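PDB 3KMI: putative membrane protein COG4129 from Clostridium difficile, which is of unproven function but probably takes part in exporting aromatic acids across the cell membrane, the crystallised piece being its all-helical C-terminal domain. Local coordinates for residues 43-46 against 47-51; 75-78 against 79-83; 126-129 against 130-133; 156-159 against 160-163. One frame throughout, in Å; residues are numbered along the deposited sequence.

Contact 1. Residues 43-46 against 47-51; sequences RDLY and TLNSL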
# COMPACT_ATOMS: atom_id res chain seq x y z
N ARG A 43 -0.29 -10.56 -18.82
CA ARG A 43 -0.89 -9.94 -19.98
C ARG A 43 -1.84 -8.84 -19.56
O ARG A 43 -1.82 -7.74 -20.13
CB ARG A 43 -1.62 -11.00 -20.83
CG ARG A 43 -2.38 -10.45 -22.04
CD ARG A 43 -1.45 -9.65 -22.96
NE ARG A 43 -0.36 -10.45 -23.52
CZ ARG A 43 0.90 -10.04 -23.64
NH1 ARG A 43 1.27 -8.82 -23.22
NH2 ARG A 43 1.81 -10.86 -24.16
N ASP A 44 -2.65 -9.10 -18.54
CA ASP A 44 -3.69 -8.14 -18.16
C ASP A 44 -3.14 -6.90 -17.47
O ASP A 44 -3.66 -5.79 -17.66
CB ASP A 44 -4.73 -8.81 -17.27
CG ASP A 44 -5.56 -9.88 -18.03
OD1 ASP A 44 -5.67 -9.81 -19.28
OD2 ASP A 44 -6.13 -10.77 -17.35
N LEU A 45 -2.10 -7.09 -16.66
CA LEU A 45 -1.36 -5.98 -16.08
C LEU A 45 -0.65 -5.11 -17.12
O LEU A 45 -0.71 -3.89 -17.05
CB LEU A 45 -0.35 -6.48 -15.04
CG LEU A 45 0.58 -5.41 -14.46
CD1 LEU A 45 -0.23 -4.37 -13.60
CD2 LEU A 45 1.68 -6.06 -13.62
N TYR A 46 0.02 -5.74 -18.08
CA TYR A 46 0.59 -4.99 -19.17
C TYR A 46 -0.45 -4.16 -19.94
O TYR A 46 -0.19 -3.03 -20.27
CB TYR A 46 1.31 -5.92 -20.15
CG TYR A 46 1.96 -5.15 -21.25
CD1 TYR A 46 3.04 -4.29 -20.99
CD2 TYR A 46 1.47 -5.22 -22.56
CE1 TYR A 46 3.66 -3.57 -22.03
CE2 TYR A 46 2.09 -4.48 -23.61
CZ TYR A 46 3.18 -3.67 -23.32
OH TYR A 46 3.79 -2.94 -24.33
N THR A 47 -1.61 -4.72 -20.21
CA THR A 47 -2.66 -3.99 -20.93
C THR A 47 -3.10 -2.75 -20.12
O THR A 47 -3.27 -1.64 -20.64
CB THR A 47 -3.92 -4.89 -21.16
OG1 THR A 47 -3.56 -6.06 -21.90
CG2 THR A 47 -5.07 -4.11 -21.86
N LEU A 48 -3.31 -2.96 -18.83
CA LEU A 48 -3.68 -1.88 -17.93
C LEU A 48 -2.58 -0.83 -17.84
O LEU A 48 -2.88 0.37 -17.92
CB LEU A 48 -4.01 -2.41 -16.54
CG LEU A 48 -4.04 -1.39 -15.39
CD1 LEU A 48 -5.30 -0.56 -15.53
CD2 LEU A 48 -4.06 -2.11 -14.04
N ASN A 49 -1.32 -1.24 -17.68
CA ASN A 49 -0.23 -0.28 -17.67
C ASN A 49 -0.19 0.51 -18.99
O ASN A 49 0.05 1.73 -18.98
CB ASN A 49 1.13 -0.96 -17.42
CG ASN A 49 1.38 -1.26 -15.95
OD1 ASN A 49 0.78 -0.64 -15.06
ND2 ASN A 49 2.29 -2.19 -15.68
N SER A 50 -0.39 -0.19 -20.12
CA SER A 50 -0.31 0.50 -21.43
C SER A 50 -1.46 1.53 -21.59
O SER A 50 -1.27 2.62 -22.16
CB SER A 50 -0.30 -0.50 -22.59
OG SER A 50 0.79 -1.37 -22.48
N LEU A 51 -2.64 1.19 -21.09
CA LEU A 51 -3.78 2.15 -21.07
C LEU A 51 -3.62 3.32 -20.11
O LEU A 51 -4.10 4.46 -20.38
CB LEU A 51 -5.11 1.43 -20.73
CG LEU A 51 -6.37 2.31 -20.97
CD1 LEU A 51 -6.44 2.91 -22.35
CD2 LEU A 51 -7.69 1.56 -20.69
O HOH W 1 -1.22 -6.53 -23.52
O HOH W 2 -5.26 -8.08 -21.33

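Contact 2. Residues 75-78 against 79-83; sequences LEHM and DIIKS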
# COMPACT_ATOMS: atom_id res chain seq x y z
N LEU A 75 -6.44 13.90 -14.41
CA LEU A 75 -5.17 13.48 -13.80
C LEU A 75 -5.35 13.01 -12.35
O LEU A 75 -4.70 12.02 -11.92
CB LEU A 75 -4.08 14.56 -13.94
CG LEU A 75 -3.34 14.68 -15.28
CD1 LEU A 75 -2.26 15.73 -15.22
CD2 LEU A 75 -2.71 13.37 -15.81
N GLU A 76 -6.25 13.66 -11.62
CA GLU A 76 -6.61 13.21 -10.29
C GLU A 76 -7.28 11.83 -10.29
O GLU A 76 -7.05 11.03 -9.37
CB GLU A 76 -7.45 14.26 -9.53
CG GLU A 76 -6.63 15.52 -9.16
CD GLU A 76 -7.40 16.61 -8.39
OE1 GLU A 76 -8.62 16.45 -8.14
OE2 GLU A 76 -6.78 17.64 -8.04
N HIS A 77 -8.09 11.53 -11.30
CA HIS A 77 -8.67 10.21 -11.40
C HIS A 77 -7.60 9.19 -11.76
O HIS A 77 -7.65 8.05 -11.28
CB HIS A 77 -9.83 10.19 -12.43
CG HIS A 77 -10.48 8.85 -12.55
ND1 HIS A 77 -10.02 7.88 -13.42
CD2 HIS A 77 -11.52 8.30 -11.88
CE1 HIS A 77 -10.75 6.78 -13.27
NE2 HIS A 77 -11.67 7.02 -12.35
N MSE A 78 -6.65 9.59 -12.61
CA MSE A 78 -5.55 8.71 -13.02
C MSE A 78 -4.68 8.37 -11.82
O MSE A 78 -4.15 7.26 -11.73
CB MSE A 78 -4.69 9.38 -14.10
CG MSE A 78 -5.37 9.56 -15.44
SE MSE A 78 -6.16 7.94 -16.18
CE MSE A 78 -4.71 6.68 -15.81
N ASP A 79 -4.54 9.31 -10.90
CA ASP A 79 -3.76 9.02 -9.67
C ASP A 79 -4.38 7.88 -8.85
O ASP A 79 -3.67 7.07 -8.28
CB ASP A 79 -3.50 10.26 -8.82
CG ASP A 79 -2.51 11.20 -9.46
OD1 ASP A 79 -1.56 10.75 -10.14
OD2 ASP A 79 -2.65 12.40 -9.27
N ILE A 80 -5.71 7.84 -8.78
CA ILE A 80 -6.42 6.73 -8.13
C ILE A 80 -6.19 5.40 -8.88
O ILE A 80 -5.90 4.36 -8.27
CB ILE A 80 -7.93 7.00 -8.05
CG1 ILE A 80 -8.20 8.32 -7.29
CG2 ILE A 80 -8.64 5.84 -7.39
CD1 ILE A 80 -9.69 8.80 -7.44
N ILE A 81 -6.29 5.45 -10.19
CA ILE A 81 -6.03 4.22 -10.98
C ILE A 81 -4.58 3.73 -10.80
O ILE A 81 -4.33 2.53 -10.66
CB ILE A 81 -6.38 4.45 -12.46
CG1 ILE A 81 -7.87 4.83 -12.60
CG2 ILE A 81 -6.02 3.22 -13.34
CD1 ILE A 81 -8.86 3.68 -12.27
N LYS A 82 -3.63 4.65 -10.82
CA LYS A 82 -2.23 4.27 -10.58
C LYS A 82 -2.04 3.65 -9.19
O LYS A 82 -1.33 2.64 -9.06
CB LYS A 82 -1.36 5.50 -10.73
CG LYS A 82 -1.03 5.81 -12.19
CD LYS A 82 -0.47 7.25 -12.29
CE LYS A 82 0.83 7.34 -11.56
NZ LYS A 82 1.29 8.74 -11.40
N SER A 83 -2.69 4.23 -8.18
CA SER A 83 -2.73 3.68 -6.81
C SER A 83 -3.34 2.26 -6.75
O SER A 83 -2.86 1.38 -6.01
CB SER A 83 -3.55 4.59 -5.93
OG SER A 83 -2.79 5.69 -5.52

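Contact 3. Residues 126-129 against 130-133; sequences NLLL and EELK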
# COMPACT_ATOMS: atom_id res chain seq x y z
N ASN A 126 -19.04 0.77 1.49
CA ASN A 126 -19.29 0.58 2.91
C ASN A 126 -19.59 -0.88 3.28
O ASN A 126 -19.00 -1.39 4.24
CB ASN A 126 -20.43 1.47 3.35
CG ASN A 126 -20.05 2.92 3.41
OD1 ASN A 126 -18.86 3.28 3.41
ND2 ASN A 126 -21.05 3.77 3.50
N LEU A 127 -20.47 -1.54 2.52
CA LEU A 127 -20.76 -2.95 2.74
C LEU A 127 -19.49 -3.78 2.63
O LEU A 127 -19.19 -4.60 3.49
CB LEU A 127 -21.83 -3.47 1.77
CG LEU A 127 -23.24 -2.94 2.05
CD1 LEU A 127 -24.18 -3.43 0.98
CD2 LEU A 127 -23.78 -3.32 3.43
N LEU A 128 -18.74 -3.57 1.56
CA LEU A 128 -17.54 -4.39 1.32
C LEU A 128 -16.46 -4.14 2.40
O LEU A 128 -15.80 -5.07 2.88
CB LEU A 128 -17.00 -4.13 -0.10
CG LEU A 128 -17.96 -4.54 -1.24
CD1 LEU A 128 -17.41 -4.11 -2.59
CD2 LEU A 128 -18.19 -6.08 -1.20
N LEU A 129 -16.35 -2.88 2.84
CA LEU A 129 -15.44 -2.57 3.94
C LEU A 129 -15.84 -3.27 5.26
O LEU A 129 -14.97 -3.81 5.95
CB LEU A 129 -15.25 -1.05 4.11
CG LEU A 129 -14.45 -0.33 3.01
CD1 LEU A 129 -14.83 1.15 2.93
CD2 LEU A 129 -12.94 -0.52 3.22
N GLU A 130 -17.13 -3.25 5.60
CA GLU A 130 -17.65 -4.02 6.75
C GLU A 130 -17.31 -5.51 6.63
O GLU A 130 -16.85 -6.15 7.59
CB GLU A 130 -19.17 -3.89 6.89
CG GLU A 130 -19.69 -2.52 7.32
CD GLU A 130 -21.18 -2.35 7.03
OE1 GLU A 130 -21.54 -1.49 6.20
OE2 GLU A 130 -21.99 -3.10 7.62
N GLU A 131 -17.53 -6.06 5.43
CA GLU A 131 -17.28 -7.50 5.17
C GLU A 131 -15.80 -7.80 5.36
O GLU A 131 -15.44 -8.81 5.97
CB GLU A 131 -17.75 -7.92 3.78
CG GLU A 131 -17.53 -9.41 3.45
CD GLU A 131 -18.16 -9.85 2.09
OE1 GLU A 131 -18.82 -9.02 1.42
OE2 GLU A 131 -17.99 -11.04 1.69
N LEU A 132 -14.96 -6.90 4.85
CA LEU A 132 -13.51 -7.02 5.06
C LEU A 132 -13.13 -7.01 6.55
O LEU A 132 -12.29 -7.82 7.00
CB LEU A 132 -12.75 -5.91 4.29
CG LEU A 132 -11.24 -5.94 4.35
CD1 LEU A 132 -10.72 -7.33 3.99
CD2 LEU A 132 -10.68 -4.92 3.34
N LYS A 133 -13.73 -6.09 7.31
CA LYS A 133 -13.44 -6.03 8.73
C LYS A 133 -13.86 -7.35 9.39
O LYS A 133 -13.15 -7.88 10.26
CB LYS A 133 -14.12 -4.82 9.38
CG LYS A 133 -13.69 -4.59 10.83
CD LYS A 133 -14.58 -3.58 11.53
CE LYS A 133 -14.39 -3.64 13.07
NZ LYS A 133 -12.92 -3.70 13.36

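Contact 4. Residues 156-159 against 160-163; sequences ILFL and CLTE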
# COMPACT_ATOMS: atom_id res chain seq x y z
N ILE A 156 0.55 -13.81 5.22
CA ILE A 156 0.34 -13.36 3.84
C ILE A 156 -1.12 -12.99 3.59
O ILE A 156 -1.42 -11.98 2.95
CB ILE A 156 0.73 -14.45 2.80
CG1 ILE A 156 2.24 -14.60 2.74
CG2 ILE A 156 0.23 -14.08 1.43
CD1 ILE A 156 2.65 -15.86 1.96
N LEU A 157 -2.03 -13.81 4.11
CA LEU A 157 -3.44 -13.59 3.90
C LEU A 157 -3.85 -12.31 4.62
O LEU A 157 -4.66 -11.57 4.12
CB LEU A 157 -4.28 -14.79 4.42
CG LEU A 157 -4.08 -16.15 3.74
CD1 LEU A 157 -4.87 -17.34 4.42
CD2 LEU A 157 -4.47 -16.07 2.27
N PHE A 158 -3.27 -12.04 5.77
CA PHE A 158 -3.63 -10.82 6.49
C PHE A 158 -3.10 -9.56 5.80
O PHE A 158 -3.76 -8.50 5.82
CB PHE A 158 -3.16 -10.87 7.95
CG PHE A 158 -3.87 -9.89 8.83
CD1 PHE A 158 -5.12 -10.20 9.36
CD2 PHE A 158 -3.31 -8.67 9.13
CE1 PHE A 158 -5.80 -9.31 10.16
CE2 PHE A 158 -3.97 -7.76 9.93
CZ PHE A 158 -5.22 -8.08 10.46
N LEU A 159 -1.93 -9.67 5.18
CA LEU A 159 -1.37 -8.54 4.40
C LEU A 159 -2.22 -8.23 3.17
O LEU A 159 -2.30 -7.05 2.75
CB LEU A 159 0.09 -8.81 3.98
CG LEU A 159 1.17 -8.88 5.07
CD1 LEU A 159 2.30 -9.80 4.65
CD2 LEU A 159 1.67 -7.51 5.42
N CYS A 160 -2.81 -9.28 2.60
CA CYS A 160 -3.82 -9.10 1.52
C CYS A 160 -5.01 -8.22 1.96
O CYS A 160 -5.42 -7.33 1.22
CB CYS A 160 -4.30 -10.43 1.01
SG CYS A 160 -3.02 -11.25 0.04
N LEU A 161 -5.53 -8.47 3.17
CA LEU A 161 -6.65 -7.68 3.69
C LEU A 161 -6.27 -6.21 3.85
O LEU A 161 -7.10 -5.31 3.58
CB LEU A 161 -7.16 -8.25 5.04
CG LEU A 161 -7.63 -9.70 4.99
CD1 LEU A 161 -8.25 -10.09 6.32
CD2 LEU A 161 -8.62 -9.88 3.86
N THR A 162 -5.02 -5.96 4.25
CA THR A 162 -4.53 -4.59 4.35
C THR A 162 -4.61 -3.89 3.00
O THR A 162 -5.11 -2.77 2.91
CB THR A 162 -3.10 -4.52 4.92
OG1 THR A 162 -3.12 -5.03 6.27
CG2 THR A 162 -2.64 -3.12 4.97
N GLU A 163 -4.12 -4.54 1.97
CA GLU A 163 -4.12 -3.97 0.61
C GLU A 163 -5.57 -3.78 0.12
O GLU A 163 -5.92 -2.73 -0.44
CB GLU A 163 -3.33 -4.86 -0.36
CG GLU A 163 -1.84 -4.92 -0.03
CD GLU A 163 -1.14 -3.55 -0.07
OE1 GLU A 163 -1.44 -2.69 -0.93
OE2 GLU A 163 -0.28 -3.33 0.80

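Contact 1. Residues 43-46 against 47-51
Tyr46 and Ser50 meet because of their first torsions: chi1 of Tyr46 (-177°) sets the phenol ring opposite the backbone N, beside the carbonyl carbon, while chi1 of Ser50 (-60°) turns the hydroxyl back beside its backbone N. The pair is one turn apart on helix 41-61, an alpha-helix of an all-helical bundle. Ser50 OG sits over one face of the tyrosine ring, 3.4 Å from Tyr46 CZ and offset from the ring centre toward the rim. The same OG donates to Tyr46 O at 2.9 Å. Ser50 N donates to that oxygen as well, arriving from the opposite face of the carbonyl plane, so two bonds grip one acceptor. Serine suits the place, since its short hydroxyl can fold back onto the carbonyl of the preceding turn.

Thr47 repeats the device three residues earlier. Its OG1 donates to Arg43 O at 3.0 Å from 37° out of the carbonyl plane, and its backbone N comes from the other face. Two waters donate to Thr47 OG1, and one of them also donates to Asp44 OD1 at 2.7 Å, as fits a contact at the surface.

On the flank turned to helix 68-95, leucines mix with polar groups. Leu45 CG lies 3.8 Å from Asn49 ND2, the two side chains crossing at a slant. Asn49 OD1 is held by Arg85 of that helix, which the hydrocarbon of Leu45 and Leu48 also touches. Along this flank Leu45 CD1 comes within 4.5 Å of Leu48 CD2.

Contact 2. Residues 75-78 against 79-83
His77 and Ile81 make the closest side-chain contact of this i, i+4 arrangement on helix 68-95, a long alpha-helix of the helical bundle. With chi1 at -179° the imidazole stands trans to the amide nitrogen of its own residue, on the side of the carbonyl carbon, and chi1 of -59° brings CG1 of Ile81 back to meet it. The side chains slant across each other, His77 CE1 resting 3.5 Å from Ile81 CG1. Both are buried against helix 7-33, where His77 touches Gln14 and Ile81 touches Leu17 and Val21, a setting that suits a branched aliphatic chain. Met78, a selenomethionine, also touches Leu17 and Ile52 of helix 41-61; because it has a second conformer, its approach to Ile81 is uncertain in detail.

Three i, i+4 backbone bonds join the turns. Ile81 N donates to His77 O at 3.1 Å in the carbonyl plane, and Lys82 N to Met78 O at 2.8 Å. Asp79 N donates likewise to Leu75 O.

Charge gathers on another flank, at the subunit interface. Asp79 OD1 and Lys82 NZ form a long salt bridge of 3.7 Å. The stronger partners lie across the dimer: Asp79 OD2 is hydrogen-bonded to Tyr60 OH of the second subunit, and Lys82 NZ is paired with Asp79 of that subunit. Within its own helix Asp79 OD2 stands 3.4 Å from Leu75 O, two acceptors that cannot bond. The stem of the lysine meanwhile lies against the helix backbone, with Lys82 CG 3.5 Å from Met78 O.

Contact 3. Residues 126-129 against 130-133
Leu132 N donates to Leu128 O at 2.8 Å, the shortest polar bond in this piece of helix 124-140. Three similar bonds accompany it, of which Glu130 N to Asn126 O is nearly straight at its hydrogen (170°).

Leu128 and Glu131 lie side by side and point the same way. Glu131 CG is placed anti to the backbone N (chi1 -179°) and the chain then runs extended, which brings OE1 alongside Leu128 CD2 at 4.0 Å. That oxygen forms a salt bridge with Lys114 of helix 103-117, which probably offsets its charge, while the leucine packs on Phe111 of the same helix; an acid with a long aliphatic stem therefore suits the border of an apolar face.

Leu132 CB rests 3.5 Å from Leu128 O, and its buried side chain reaches Phe111 as well as Leu161 of helix 148-176. Leu129 also faces that helix, touching Leu168. Glu130 and Lys133 are exposed, and charged chains fit there. Asn126 ND2 is hydrogen-bonded to Glu123. With Leu128 and Leu132 buried and Glu130 and Lys133 exposed, the arrangement is that of an amphipathic alpha-helix packed on the side of a helical bundle.

Contact 4. Residues 156-159 against 160-163
Phe158 and Leu161 stand on adjoining sides of helix 148-176, an alpha-helix of the bundle, buried here between neighbouring helices and the second subunit. The leucine reaches the aromatic ring neither squarely over its face nor at its edge: Phe158 CD1 is 4.4 Å from Leu161 CD1 in the conformer described, a loose approach, and uncertain because the phenylalanine has a second conformer. From there the two diverge, Phe158 packing on Leu159 of the second subunit and Leu161 on Leu132, Leu135 and Met136 of helix 124-140.

Cys160 turns another way. Its CB sits 3.3 Å from Leu157 O, and the small side chain fits against Leu108 of helix 103-117, which Leu157 also touches. Beneath these groups the backbone bonds are somewhat long, from 3.1 Å for Cys160 N to Ile156 O up to a weak 3.4 Å for Leu161 N to Leu157 O.

Thr162 faces the subunit interface with Phe158. Its OG1 lies 3.6 Å from Phe158 O, but its firm polar partner is Tyr94 OH of the second subunit; a hydroxyl suits a residue whose polar partner lies across the interface. Glu163 is buried; OE1 is hydrogen-bonded to Asn90 of its own chain, which helps satisfy the carboxylate. The bend at chi2 turns that carboxylate, whereas chi1 (-65°) lays the stem back beside the backbone N, with Glu163 CG 3.5 Å from Leu159 O.

Overall arrangement
All four are local contacts between successive turns, on four different helices. Contact 4 is the most buried and contact 1 lies at the surface, on opposite sides of the chain's centre; contacts 2 and 3 are partly buried. Hydroxyls bonded to the backbone and a bridging water mark contact 1, whereas contact 4 relies on hydrocarbon and on few, well-partnered polar groups. Contacts 2 and 4 share the subunit interface, through charged pairs and Tyr60 in contact 2, and a threonine-tyrosine bond with apolar packing in contact 4. Contacts 3 and 4 touch, Leu132 CD1 meeting Leu161 CD2 at 3.3 Å, while contacts 1 and 2 come within about 4 Å at their nearest atoms without touching.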